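Local coordinates for biofilm-associated surface protein (Staphylococcus aureus, PDB 7C7U) that probably mediates biofilm formation as a cell-wall-anchored, calcium-binding surface protein whose assembly into functional amyloid appears to be switchable, at residues Y243-Y253 against S306-F315; L42-I53 against D145-S153. All coordinates share one frame; numbering follows the deposited sequence.

Overall arrangement
The two contacts lie in series along the chain: both segments of contact 2 (42-53 with 145-153) precede those of contact 1 (243-253 with 306-315). Their centres are 39 Å apart, their nearest atoms about 20 Å, and they do not touch. Each belongs to a different beta-sheet. Contact 2 ties two short helices to the paired strands 52-61 and 133-144 in the large mixed sheet of the first part of the chain. Contact 1 packs two loops together beside strands 252-257 and 301-305 of a four-stranded antiparallel sheet. Both are peripheral: the centre of contact 1 lies 38 Å and that of contact 2 33 Å from the chain centre. The protein also binds several calcium ions.

Contact 1: Y243-Y253 against S306-F315; sequences YSKTKANQWAY and SDNLNKLIEF
With CG anti to the backbone N (chi1 178°), Tyr243 brings one ring face against the rim of Phe315, while Gln250, bent at chi2 (-65°), turns its amide toward the backbone of Leu309. The two aromatic planes are nearly parallel, 14° apart, but offset, so little of one ring covers the other. CB of Tyr243 makes a CH-pi contact over one Phe315 face, 3.9 Å from the ring centroid. The other Phe315 face carries Ile313 CG2. Leu309 CB meets Tyr243 CE2 at 3.5 Å, and Leu309 CD2 reaches Trp251 CB. These residues pack against the four-stranded antiparallel sheet that contains strands 252-257 and 359-369. Leu368 of strand 359-369 touches both Leu309 and Phe315.

Gln250 OE1 is gripped from opposite faces of its amide plane, by Leu309 N at 2.8 Å and by Tyr243 OH at 2.6 Å. That hydroxyl also accepts from Trp251 N, which fixes its orientation. Asn310 ND2 donates almost straight to Tyr243 O at 3.0 Å, from above the carbonyl plane; Asn317 ND2 binds Asn310 OD1. Asn308 OD1 closes an Asx turn onto Asn310 N and also takes Asn310 ND2. A water accepts from Lys245 N and Gln250 NE2 and donates weakly to Asn308 OD1.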
loop_
_atom_site.group_PDB
_atom_site.type_symbol
_atom_site.label_atom_id
_atom_site.label_comp_id
_atom_site.label_asym_id
_atom_site.label_seq_id
_atom_site.Cartn_x
_atom_site.Cartn_y
_atom_site.Cartn_z
ATOM N N TYR A 243 37.206 8.794 6.734
ATOM C CA TYR A 243 36.910 9.948 7.583
ATOM C C TYR A 243 37.820 9.923 8.809
ATOM O O TYR A 243 37.787 8.969 9.591
ATOM C CB TYR A 243 35.437 9.960 8.029
ATOM C CG TYR A 243 35.128 11.135 8.942
ATOM C CD1 TYR A 243 34.776 12.381 8.411
ATOM C CD2 TYR A 243 35.209 11.017 10.323
ATOM C CE1 TYR A 243 34.494 13.464 9.231
ATOM C CE2 TYR A 243 34.948 12.104 11.151
ATOM C CZ TYR A 243 34.593 13.324 10.597
ATOM O OH TYR A 243 34.322 14.403 11.404
ATOM N N SER A 244 38.629 10.970 8.972
ATOM C CA SER A 244 39.418 11.159 10.188
ATOM C C SER A 244 39.765 12.636 10.293
ATOM O O SER A 244 40.401 13.190 9.392
ATOM C CB SER A 244 40.689 10.302 10.178
ATOM O OG SER A 244 41.412 10.481 11.386
ATOM N N LYS A 245 39.328 13.276 11.366
ATOM C CA LYS A 245 39.521 14.701 11.558
ATOM C C LYS A 245 39.972 14.917 12.988
ATOM O O LYS A 245 39.645 14.124 13.876
ATOM C CB LYS A 245 38.215 15.501 11.306
ATOM C CG LYS A 245 37.574 15.276 9.940
ATOM C CD LYS A 245 38.379 15.975 8.831
ATOM C CE LYS A 245 37.952 15.473 7.453
ATOM N NZ LYS A 245 38.569 16.283 6.361
ATOM N N THR A 246 40.691 16.012 13.214
ATOM C CA THR A 246 40.893 16.459 14.580
ATOM C C THR A 246 39.540 16.774 15.216
ATOM O O THR A 246 38.532 16.962 14.528
ATOM C CB THR A 246 41.786 17.700 14.628
ATOM O OG1 THR A 246 41.117 18.800 14.004
ATOM C CG2 THR A 246 43.141 17.458 13.919
ATOM N N LYS A 247 39.526 16.840 16.551
ATOM C CA LYS A 247 38.307 17.216 17.264
ATOM C C LYS A 247 37.746 18.533 16.746
ATOM O O LYS A 247 36.533 18.666 16.546
ATOM C CB LYS A 247 38.587 17.342 18.765
ATOM C CG LYS A 247 38.715 16.037 19.525
ATOM C CD LYS A 247 39.230 16.321 20.935
ATOM C CE LYS A 247 39.437 15.051 21.733
ATOM N NZ LYS A 247 38.189 14.259 21.882
ATOM N N ALA A 248 38.618 19.518 16.499
ATOM C CA ALA A 248 38.152 20.838 16.085
ATOM C C ALA A 248 37.631 20.869 14.654
ATOM O O ALA A 248 36.856 21.761 14.312
ATOM C CB ALA A 248 39.275 21.871 16.235
ATOM N N ASN A 249 38.045 19.942 13.802
ATOM C CA ASN A 249 37.613 19.934 12.411
ATOM C C ASN A 249 36.529 18.893 12.131
ATOM O O ASN A 249 36.290 18.569 10.963
ATOM C CB ASN A 249 38.807 19.690 11.495
ATOM C CG ASN A 249 39.798 20.833 11.539
ATOM O OD1 ASN A 249 39.455 21.940 11.953
ATOM N ND2 ASN A 249 41.031 20.572 11.128
ATOM N N GLN A 250 35.890 18.355 13.167
ATOM C CA GLN A 250 34.842 17.357 12.963
ATOM C C GLN A 250 33.700 17.906 12.115
ATOM O O GLN A 250 33.312 19.073 12.224
ATOM C CB GLN A 250 34.288 16.869 14.298
ATOM C CG GLN A 250 35.228 15.986 15.097
ATOM C CD GLN A 250 35.537 14.653 14.440
ATOM O OE1 GLN A 250 34.650 13.959 13.946
ATOM N NE2 GLN A 250 36.813 14.276 14.447
ATOM N N TRP A 251 33.168 17.050 11.257
ATOM C CA TRP A 251 32.012 17.378 10.455
ATOM C C TRP A 251 30.725 17.283 11.285
ATOM O O TRP A 251 30.694 16.707 12.374
ATOM C CB TRP A 251 31.916 16.436 9.261
ATOM C CG TRP A 251 32.981 16.601 8.228
ATOM C CD1 TRP A 251 34.006 17.530 8.206
ATOM C CD2 TRP A 251 33.135 15.810 7.046
ATOM N NE1 TRP A 251 34.791 17.337 7.081
ATOM C CE2 TRP A 251 34.285 16.289 6.361
ATOM C CE3 TRP A 251 32.434 14.728 6.514
ATOM C CZ2 TRP A 251 34.707 15.751 5.157
ATOM C CZ3 TRP A 251 32.872 14.178 5.327
ATOM C CH2 TRP A 251 33.997 14.690 4.661
ATOM N N ALA A 252 29.632 17.799 10.724
ATOM C CA ALA A 252 28.317 17.607 11.328
ATOM C C ALA A 252 27.364 16.977 10.325
ATOM O O ALA A 252 27.448 17.245 9.124
ATOM C CB ALA A 252 27.734 18.937 11.824
ATOM N N TYR A 253 26.434 16.151 10.830
ATOM C CA TYR A 253 25.328 15.656 10.030
ATOM C C TYR A 253 24.095 16.514 10.300
ATOM O O TYR A 253 23.749 16.766 11.461
ATOM C CB TYR A 253 25.023 14.187 10.337
ATOM C CG TYR A 253 23.955 13.629 9.434
ATOM C CD1 TYR A 253 24.166 13.545 8.063
ATOM C CD2 TYR A 253 22.721 13.187 9.949
ATOM C CE1 TYR A 253 23.197 13.064 7.223
ATOM C CE2 TYR A 253 21.755 12.710 9.116
ATOM C CZ TYR A 253 21.992 12.630 7.766
ATOM O OH TYR A 253 21.016 12.132 6.949
ATOM N N SER A 306 30.062 15.475 16.869
ATOM C CA SER A 306 30.719 14.565 17.787
ATOM C C SER A 306 32.199 14.905 17.820
ATOM O O SER A 306 32.713 15.579 16.932
ATOM C CB SER A 306 30.513 13.118 17.340
ATOM O OG SER A 306 31.460 12.271 17.930
ATOM N N ASP A 307 32.882 14.426 18.856
ATOM C CA ASP A 307 34.331 14.544 18.869
ATOM C C ASP A 307 34.974 13.547 17.924
ATOM O O ASP A 307 36.154 13.696 17.598
ATOM C CB ASP A 307 34.878 14.363 20.290
ATOM C CG ASP A 307 34.706 15.613 21.149
ATOM O OD1 ASP A 307 34.927 16.732 20.642
ATOM O OD2 ASP A 307 34.345 15.482 22.331
ATOM N N ASN A 308 34.227 12.535 17.481
ATOM C CA ASN A 308 34.710 11.615 16.450
ATOM C C ASN A 308 33.485 11.062 15.724
ATOM O O ASN A 308 32.900 10.070 16.162
ATOM C CB ASN A 308 35.557 10.498 17.048
ATOM C CG ASN A 308 36.262 9.688 15.988
ATOM O OD1 ASN A 308 35.795 9.615 14.856
ATOM N ND2 ASN A 308 37.393 9.078 16.340
ATOM N N LEU A 309 33.144 11.677 14.584
ATOM C CA LEU A 309 31.921 11.328 13.865
ATOM C C LEU A 309 31.878 9.861 13.446
ATOM O O LEU A 309 30.785 9.323 13.194
ATOM C CB LEU A 309 31.769 12.243 12.646
ATOM C CG LEU A 309 30.394 12.373 11.989
ATOM C CD1 LEU A 309 29.330 12.782 13.003
ATOM C CD2 LEU A 309 30.434 13.343 10.821
ATOM N N ASN A 310 33.027 9.189 13.385
ATOM C CA ASN A 310 33.030 7.747 13.122
ATOM C C ASN A 310 32.185 6.964 14.121
ATOM O O ASN A 310 31.775 5.833 13.819
ATOM C CB ASN A 310 34.460 7.201 13.147
ATOM C CG ASN A 310 35.268 7.624 11.940
ATOM O OD1 ASN A 310 34.909 7.300 10.813
ATOM N ND2 ASN A 310 36.385 8.302 12.172
ATOM N N LYS A 311 31.930 7.514 15.308
ATOM C CA LYS A 311 31.083 6.802 16.260
ATOM C C LYS A 311 29.606 6.861 15.887
ATOM O O LYS A 311 28.819 6.035 16.373
ATOM C CB LYS A 311 31.285 7.355 17.678
ATOM C CG LYS A 311 32.716 7.207 18.198
ATOM C CD LYS A 311 32.864 7.399 19.693
ATOM C CE LYS A 311 33.181 8.793 20.100
ATOM N NZ LYS A 311 33.460 8.869 21.570
ATOM N N LEU A 312 29.210 7.819 15.050
ATOM C CA LEU A 312 27.806 8.025 14.700
ATOM C C LEU A 312 27.448 7.569 13.301
ATOM O O LEU A 312 26.298 7.180 13.065
ATOM C CB LEU A 312 27.428 9.499 14.841
ATOM C CG LEU A 312 27.555 10.005 16.271
ATOM C CD1 LEU A 312 27.139 11.460 16.356
ATOM C CD2 LEU A 312 26.714 9.131 17.195
ATOM N N ILE A 313 28.408 7.594 12.382
ATOM C CA ILE A 313 28.193 7.262 10.984
ATOM C C ILE A 313 29.242 6.246 10.569
ATOM O O ILE A 313 30.441 6.454 10.800
ATOM C CB ILE A 313 28.265 8.516 10.088
ATOM C CG1 ILE A 313 27.068 9.436 10.355
ATOM C CG2 ILE A 313 28.347 8.124 8.604
ATOM C CD1 ILE A 313 27.211 10.799 9.722
ATOM N N GLU A 314 28.795 5.161 9.940
ATOM C CA GLU A 314 29.678 4.161 9.354
ATOM C C GLU A 314 30.118 4.661 7.976
ATOM O O GLU A 314 29.399 4.521 6.979
ATOM C CB GLU A 314 28.979 2.804 9.271
ATOM C CG GLU A 314 29.809 1.759 8.531
ATOM C CD GLU A 314 31.184 1.539 9.171
ATOM O OE1 GLU A 314 31.282 0.709 10.104
ATOM O OE2 GLU A 314 32.165 2.219 8.777
ATOM N N PHE A 315 31.313 5.241 7.908
ATOM C CA PHE A 315 31.808 5.752 6.641
ATOM C C PHE A 315 32.479 4.689 5.781
ATOM O O PHE A 315 32.977 5.038 4.700
ATOM C CB PHE A 315 32.808 6.884 6.875
ATOM C CG PHE A 315 32.181 8.194 7.232
ATOM C CD1 PHE A 315 31.596 8.985 6.255
ATOM C CD2 PHE A 315 32.214 8.654 8.540
ATOM C CE1 PHE A 315 31.040 10.223 6.577
ATOM C CE2 PHE A 315 31.663 9.884 8.871
ATOM C CZ PHE A 315 31.073 10.675 7.885
HETATM O O HOH W 1 37.566 11.537 13.405
#

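Contact 2: L42-I53 against D145-S153; sequences LDSDDALNSNII and DDTVGNIIS
Leu48 O and Ser50 O meet the first turn of helix 148-152. Gly149 N donates to Leu48 O at 2.7 Å, in the carbonyl plane and on a lone pair. Val148 N donates to Ser50 O at 2.9 Å, nearly straight at 165°. The last residue of helix 45-48 and the following loop thus supply acceptors to the start of the other helix. Thr147 OG1 also lies beside Leu48 O, but the modelled separation is too short to be trusted. Leu48 CA is 4.3 Å from Gly149 CA, and Gly149, without a side chain, lets the backbones come this close.

Leu48 CD2 packs on Ile152 CD1 at 3.6 Å and on Val148 CG1. The second Val148 branch, CG2, reaches Ile53 CG1 at 3.9 Å. Val148 CG1 is anti to the backbone N (chi1 178°), which sends the two methyls to different partners.

Further out, Asp146 OD1 takes Thr147 N and Asn150 ND2 from the same face of its carboxylate, and Ser44 OG caps helix 45-48 through Ala47 N. Asn51 ND2 binds Leu144 O, and Ile53 pairs with Ile142, where strand 52-61 runs antiparallel to strand 133-144. Ile80 of helix 78-81 and Phe187 of strand 183-187 touch Ile53.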
loop_
_atom_site.group_PDB
_atom_site.type_symbol
_atom_site.label_atom_id
_atom_site.label_comp_id
_atom_site.label_asym_id
_atom_site.label_seq_id
_atom_site.Cartn_x
_atom_site.Cartn_y
_atom_site.Cartn_z
ATOM N N LEU A 42 16.779 23.302 -10.588
ATOM C CA LEU A 42 15.849 24.141 -11.330
ATOM C C LEU A 42 15.770 25.514 -10.687
ATOM O O LEU A 42 14.674 26.043 -10.459
ATOM C CB LEU A 42 14.463 23.486 -11.370
ATOM C CG LEU A 42 14.434 22.035 -11.836
ATOM C CD1 LEU A 42 13.020 21.516 -11.846
ATOM C CD2 LEU A 42 15.101 21.850 -13.204
ATOM N N ASP A 43 16.928 26.094 -10.385
ATOM C CA ASP A 43 17.016 27.235 -9.488
ATOM C C ASP A 43 17.634 28.457 -10.162
ATOM O O ASP A 43 18.058 29.388 -9.475
ATOM C CB ASP A 43 17.835 26.851 -8.264
ATOM C CG ASP A 43 19.301 26.615 -8.607
ATOM O OD1 ASP A 43 19.592 26.261 -9.776
ATOM O OD2 ASP A 43 20.155 26.767 -7.710
ATOM N N SER A 44 17.681 28.487 -11.488
ATOM C CA SER A 44 18.259 29.629 -12.177
ATOM C C SER A 44 17.446 29.954 -13.416
ATOM O O SER A 44 16.833 29.069 -14.024
ATOM C CB SER A 44 19.698 29.366 -12.592
ATOM O OG SER A 44 19.735 28.437 -13.669
ATOM N N ASP A 45 17.484 31.238 -13.810
ATOM C CA ASP A 45 16.864 31.635 -15.069
ATOM C C ASP A 45 17.390 30.794 -16.225
ATOM O O ASP A 45 16.613 30.349 -17.078
ATOM C CB ASP A 45 17.109 33.125 -15.358
ATOM C CG ASP A 45 16.401 34.054 -14.378
ATOM O OD1 ASP A 45 15.404 33.648 -13.749
ATOM O OD2 ASP A 45 16.837 35.221 -14.261
ATOM N N ASP A 46 18.708 30.566 -16.276
ATOM C CA ASP A 46 19.263 29.714 -17.320
ATOM C C ASP A 46 18.579 28.351 -17.321
ATOM O O ASP A 46 18.055 27.904 -18.346
ATOM C CB ASP A 46 20.774 29.553 -17.138
ATOM C CG ASP A 46 21.564 30.761 -17.639
ATOM O OD1 ASP A 46 20.944 31.788 -18.001
ATOM O OD2 ASP A 46 22.809 30.688 -17.666
ATOM N N ALA A 47 18.592 27.673 -16.172
ATOM C CA ALA A 47 17.930 26.373 -16.074
ATOM C C ALA A 47 16.451 26.492 -16.391
ATOM O O ALA A 47 15.867 25.596 -17.010
ATOM C CB ALA A 47 18.134 25.778 -14.681
ATOM N N LEU A 48 15.827 27.603 -15.990
ATOM C CA LEU A 48 14.388 27.733 -16.198
ATOM C C LEU A 48 14.039 28.018 -17.648
ATOM O O LEU A 48 12.924 27.695 -18.079
ATOM C CB LEU A 48 13.813 28.841 -15.318
ATOM C CG LEU A 48 13.664 28.479 -13.839
ATOM C CD1 LEU A 48 13.094 29.641 -13.032
ATOM C CD2 LEU A 48 12.809 27.265 -13.706
ATOM N N ASN A 49 14.971 28.589 -18.412
ATOM C CA ASN A 49 14.746 28.885 -19.816
ATOM C C ASN A 49 15.134 27.733 -20.736
ATOM O O ASN A 49 15.160 27.910 -21.955
ATOM C CB ASN A 49 15.495 30.156 -20.213
ATOM C CG ASN A 49 14.888 30.825 -21.435
ATOM O OD1 ASN A 49 15.597 31.230 -22.363
ATOM N ND2 ASN A 49 13.562 30.933 -21.444
ATOM N N SER A 50 15.441 26.564 -20.186
ATOM C CA SER A 50 15.675 25.370 -20.979
ATOM C C SER A 50 14.418 24.512 -20.968
ATOM O O SER A 50 13.629 24.556 -20.024
ATOM C CB SER A 50 16.862 24.575 -20.424
ATOM O OG SER A 50 17.006 23.331 -21.082
ATOM N N ASN A 51 14.229 23.729 -22.026
ATOM C CA ASN A 51 13.183 22.720 -22.025
ATOM C C ASN A 51 13.721 21.340 -21.659
ATOM O O ASN A 51 13.059 20.333 -21.935
ATOM C CB ASN A 51 12.473 22.680 -23.379
ATOM C CG ASN A 51 13.312 22.032 -24.460
ATOM O OD1 ASN A 51 14.474 22.402 -24.671
ATOM N ND2 ASN A 51 12.741 21.037 -25.136
ATOM N N ILE A 52 14.917 21.274 -21.066
ATOM C CA ILE A 52 15.542 20.015 -20.665
ATOM C C ILE A 52 15.887 20.069 -19.183
ATOM O O ILE A 52 16.489 21.040 -18.710
ATOM C CB ILE A 52 16.805 19.705 -21.488
ATOM C CG1 ILE A 52 16.441 19.563 -22.966
ATOM C CG2 ILE A 52 17.503 18.433 -20.959
ATOM C CD1 ILE A 52 17.542 19.006 -23.831
ATOM N N ILE A 53 15.523 19.014 -18.457
ATOM C CA ILE A 53 16.046 18.757 -17.122
ATOM C C ILE A 53 17.091 17.659 -17.252
ATOM O O ILE A 53 16.739 16.519 -17.592
ATOM C CB ILE A 53 14.938 18.353 -16.137
ATOM C CG1 ILE A 53 13.923 19.487 -15.981
ATOM C CG2 ILE A 53 15.529 18.003 -14.775
ATOM C CD1 ILE A 53 12.678 19.060 -15.192
ATOM N N ASP A 145 7.756 19.798 -23.459
ATOM C CA ASP A 145 7.093 20.522 -24.542
ATOM C C ASP A 145 7.031 22.031 -24.322
ATOM O O ASP A 145 6.404 22.736 -25.120
ATOM C CB ASP A 145 5.675 19.964 -24.759
ATOM C CG ASP A 145 4.733 20.229 -23.588
ATOM O OD1 ASP A 145 5.031 21.079 -22.722
ATOM O OD2 ASP A 145 3.666 19.576 -23.547
ATOM N N ASP A 146 7.635 22.532 -23.253
ATOM C CA ASP A 146 7.732 23.958 -22.978
ATOM C C ASP A 146 8.946 24.140 -22.079
ATOM O O ASP A 146 9.572 23.162 -21.656
ATOM C CB ASP A 146 6.454 24.484 -22.324
ATOM C CG ASP A 146 6.268 25.993 -22.496
ATOM O OD1 ASP A 146 7.185 26.681 -22.998
ATOM O OD2 ASP A 146 5.187 26.490 -22.114
ATOM N N THR A 147 9.285 25.389 -21.779
ATOM C CA THR A 147 10.405 25.582 -20.869
ATOM C C THR A 147 10.026 25.206 -19.434
ATOM O O THR A 147 8.845 25.154 -19.056
ATOM C CB THR A 147 10.905 27.015 -20.909
ATOM O OG1 THR A 147 12.203 27.055 -20.310
ATOM C CG2 THR A 147 10.006 27.893 -20.122
ATOM N N VAL A 148 11.057 24.909 -18.633
ATOM C CA VAL A 148 10.834 24.571 -17.227
ATOM C C VAL A 148 10.183 25.744 -16.501
ATOM O O VAL A 148 9.261 25.562 -15.695
ATOM C CB VAL A 148 12.155 24.156 -16.546
ATOM C CG1 VAL A 148 11.915 23.851 -15.071
ATOM C CG2 VAL A 148 12.776 22.946 -17.235
ATOM N N GLY A 149 10.644 26.966 -16.792
ATOM C CA GLY A 149 10.101 28.146 -16.131
ATOM C C GLY A 149 8.612 28.350 -16.367
ATOM O O GLY A 149 7.869 28.681 -15.444
ATOM N N ASN A 150 8.163 28.190 -17.612
ATOM C CA ASN A 150 6.742 28.330 -17.896
ATOM C C ASN A 150 5.955 27.196 -17.261
ATOM O O ASN A 150 4.792 27.379 -16.884
ATOM C CB ASN A 150 6.488 28.355 -19.407
ATOM C CG ASN A 150 7.110 29.571 -20.095
ATOM O OD1 ASN A 150 7.456 30.568 -19.450
ATOM N ND2 ASN A 150 7.254 29.484 -21.416
ATOM N N ILE A 151 6.570 26.023 -17.131
ATOM C CA ILE A 151 5.859 24.891 -16.557
ATOM C C ILE A 151 5.683 25.087 -15.058
ATOM O O ILE A 151 4.568 24.984 -14.535
ATOM C CB ILE A 151 6.579 23.574 -16.884
ATOM C CG1 ILE A 151 6.336 23.213 -18.350
ATOM C CG2 ILE A 151 6.069 22.441 -15.969
ATOM C CD1 ILE A 151 7.351 22.279 -18.918
ATOM N N ILE A 152 6.764 25.408 -14.343
ATOM C CA ILE A 152 6.645 25.455 -12.886
ATOM C C ILE A 152 6.075 26.765 -12.375
ATOM O O ILE A 152 5.785 26.866 -11.177
ATOM C CB ILE A 152 7.969 25.179 -12.149
ATOM C CG1 ILE A 152 9.006 26.250 -12.469
ATOM C CG2 ILE A 152 8.468 23.779 -12.469
ATOM C CD1 ILE A 152 10.151 26.289 -11.466
ATOM N N SER A 153 5.908 27.768 -13.243
ATOM C CA SER A 153 5.136 28.948 -12.873
ATOM C C SER A 153 3.649 28.649 -12.810
ATOM O O SER A 153 2.868 29.518 -12.409
ATOM C CB SER A 153 5.388 30.093 -13.862
ATOM O OG SER A 153 6.708 30.618 -13.746
#